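Uncharacterized protein (Leptospirillum rubarum, PDB 3O2I) is of unknown function, a member of an uncharacterised family that pairs with a second copy of itself in the crystal. Local coordinates at residues E62-S67 and H73-E78. Residues are numbered along the deposited sequence; the frame is centred on the assembly and turned at random.
Sequences EAFQRS and HLQILE
Ser-67 pushes its hydroxyl between the ends of Gln-75 and Glu-78, two side chains one turn apart on the same helix. Its OG lies 2.8 Å from Gln-75 OE1 and about as near, 3.0 Å, to Gln-75 NE2. On the other flank Ser-67 OG is 3.0 Å from Glu-78 OE2. The stem of Gln-75 leaves the helix with CG anti to the backbone N (chi1 174°) and then bends at chi2, which brings the amide across to the ring of Phe-64. Amide and ring planes stand 80° apart, and Gln-75 OE1 approaches Phe-64 CD1 obliquely at 3.3 Å. The close-fitting part, with Phe-64 and Gln-75 buried, sits at the connection between helix 53-63 and helix 72-87, which together form a helical hairpin. Ser-68 in that connection grips both polar ends: its carbonyl accepts from Gln-75 NE2, and its hydroxyl bonds to Glu-78 OE1. A leucine in place of Gln-75 would probably leave the Ser-68 carbonyl without this donor and set a nonpolar end against the Ser-67 hydroxyl. Lys-106 of the second subunit also packs on Ser-67 and Gln-75. The more open side is that of Ser-67 and Glu-78, both partly exposed, where Glu-78 CB comes no nearer than 3.6 Å to Ser-67 OG.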
loop_
_atom_site.group_PDB
_atom_site.type_symbol
_atom_site.label_atom_id
_atom_site.label_comp_id
_atom_site.label_asym_id
_atom_site.label_seq_id
_atom_site.Cartn_x
_atom_site.Cartn_y
_atom_site.Cartn_z
ATOM N N GLU B 62 20.368 10.698 0.561
ATOM C CA GLU B 62 21.272 10.108 1.541
ATOM C C GLU B 62 21.749 8.740 1.067
ATOM O O GLU B 62 22.946 8.475 1.015
ATOM C CB GLU B 62 20.610 9.986 2.913
ATOM C CG GLU B 62 20.572 11.269 3.728
ATOM C CD GLU B 62 19.973 11.054 5.113
ATOM O OE1 GLU B 62 20.342 10.059 5.780
ATOM O OE2 GLU B 62 19.127 11.875 5.535
ATOM N N ALA B 63 20.808 7.869 0.720
ATOM C CA ALA B 63 21.161 6.552 0.199
ATOM C C ALA B 63 22.168 6.637 -0.959
ATOM O O ALA B 63 23.020 5.766 -1.124
ATOM C CB ALA B 63 19.914 5.807 -0.248
ATOM N N PHE B 64 22.057 7.685 -1.766
ATOM C CA PHE B 64 22.834 7.772 -2.997
ATOM C C PHE B 64 24.340 7.869 -2.766
ATOM O O PHE B 64 25.116 7.867 -3.715
ATOM C CB PHE B 64 22.341 8.933 -3.862
ATOM C CG PHE B 64 21.114 8.606 -4.669
ATOM C CD1 PHE B 64 20.518 7.353 -4.582
ATOM C CD2 PHE B 64 20.563 9.545 -5.521
ATOM C CE1 PHE B 64 19.398 7.054 -5.330
ATOM C CE2 PHE B 64 19.447 9.249 -6.269
ATOM C CZ PHE B 64 18.862 8.002 -6.170
ATOM N N GLN B 65 24.745 7.918 -1.504
ATOM C CA GLN B 65 26.149 8.125 -1.166
ATOM C C GLN B 65 26.923 6.828 -0.957
ATOM O O GLN B 65 28.090 6.735 -1.312
ATOM C CB GLN B 65 26.270 9.044 0.047
ATOM C CG GLN B 65 25.539 10.360 -0.163
ATOM C CD GLN B 65 25.705 11.320 0.989
ATOM O OE1 GLN B 65 26.620 11.184 1.804
ATOM N NE2 GLN B 65 24.820 12.306 1.065
ATOM N N ARG B 66 26.267 5.814 -0.416
ATOM C CA ARG B 66 26.949 4.550 -0.175
ATOM C C ARG B 66 26.567 3.438 -1.154
ATOM O O ARG B 66 27.043 2.308 -1.024
ATOM C CB ARG B 66 26.748 4.090 1.275
ATOM C CG ARG B 66 25.352 4.335 1.833
ATOM C CD ARG B 66 25.411 5.160 3.116
ATOM N NE ARG B 66 25.160 6.580 2.873
ATOM C CZ ARG B 66 25.323 7.536 3.783
ATOM N NH1 ARG B 66 25.064 8.800 3.471
ATOM N NH2 ARG B 66 25.750 7.229 5.003
ATOM N N SER B 67 25.725 3.752 -2.135
ATOM C CA SER B 67 25.305 2.741 -3.106
ATOM C C SER B 67 25.962 2.905 -4.473
ATOM O O SER B 67 26.448 3.981 -4.812
ATOM C CB SER B 67 23.789 2.725 -3.261
ATOM O OG SER B 67 23.431 2.542 -4.616
ATOM N N HIS B 73 16.130 0.140 -11.680
ATOM C CA HIS B 73 15.657 -1.223 -11.436
ATOM C C HIS B 73 16.561 -2.024 -10.486
ATOM O O HIS B 73 16.111 -2.986 -9.856
ATOM C CB HIS B 73 15.401 -1.980 -12.751
ATOM C CG HIS B 73 16.645 -2.395 -13.474
ATOM N ND1 HIS B 73 17.182 -3.660 -13.364
ATOM C CD2 HIS B 73 17.448 -1.719 -14.329
ATOM C CE1 HIS B 73 18.265 -3.743 -14.116
ATOM N NE2 HIS B 73 18.450 -2.579 -14.712
ATOM N N LEU B 74 17.826 -1.624 -10.374
ATOM C CA LEU B 74 18.729 -2.250 -9.410
ATOM C C LEU B 74 18.985 -1.332 -8.216
ATOM O O LEU B 74 19.082 -1.790 -7.069
ATOM C CB LEU B 74 20.056 -2.643 -10.069
ATOM C CG LEU B 74 20.005 -3.668 -11.208
ATOM C CD1 LEU B 74 21.377 -3.852 -11.858
ATOM C CD2 LEU B 74 19.452 -5.000 -10.717
ATOM N N GLN B 75 19.094 -0.034 -8.486
ATOM C CA GLN B 75 19.350 0.943 -7.432
ATOM C C GLN B 75 18.236 0.963 -6.385
ATOM O O GLN B 75 18.499 1.165 -5.202
ATOM C CB GLN B 75 19.531 2.340 -8.031
ATOM C CG GLN B 75 19.662 3.450 -7.000
ATOM C CD GLN B 75 21.079 3.614 -6.493
ATOM O OE1 GLN B 75 21.315 4.248 -5.462
ATOM N NE2 GLN B 75 22.036 3.056 -7.229
ATOM N N ILE B 76 16.994 0.754 -6.821
ATOM C CA ILE B 76 15.858 0.775 -5.902
ATOM C C ILE B 76 16.097 -0.192 -4.755
ATOM O O ILE B 76 15.822 0.126 -3.603
ATOM C CB ILE B 76 14.522 0.456 -6.597
ATOM C CG1 ILE B 76 13.354 0.707 -5.637
ATOM C CG2 ILE B 76 14.494 -0.983 -7.120
ATOM C CD1 ILE B 76 11.980 0.603 -6.298
ATOM N N LEU B 77 16.639 -1.361 -5.082
ATOM C CA LEU B 77 16.977 -2.376 -4.089
ATOM C C LEU B 77 17.941 -1.837 -3.041
ATOM O O LEU B 77 17.843 -2.175 -1.857
ATOM C CB LEU B 77 17.591 -3.599 -4.770
ATOM C CG LEU B 77 16.695 -4.332 -5.763
ATOM C CD1 LEU B 77 17.426 -5.528 -6.353
ATOM C CD2 LEU B 77 15.383 -4.766 -5.090
ATOM N N GLU B 78 18.870 -0.993 -3.485
ATOM C CA GLU B 78 19.909 -0.465 -2.605
ATOM C C GLU B 78 19.360 0.610 -1.671
ATOM O O GLU B 78 19.637 0.599 -0.474
ATOM C CB GLU B 78 21.102 0.068 -3.427
ATOM C CG GLU B 78 21.623 -0.930 -4.462
ATOM C CD GLU B 78 23.086 -0.706 -4.832
ATOM O OE1 GLU B 78 23.432 -0.858 -6.029
ATOM O OE2 GLU B 78 23.888 -0.380 -3.929
#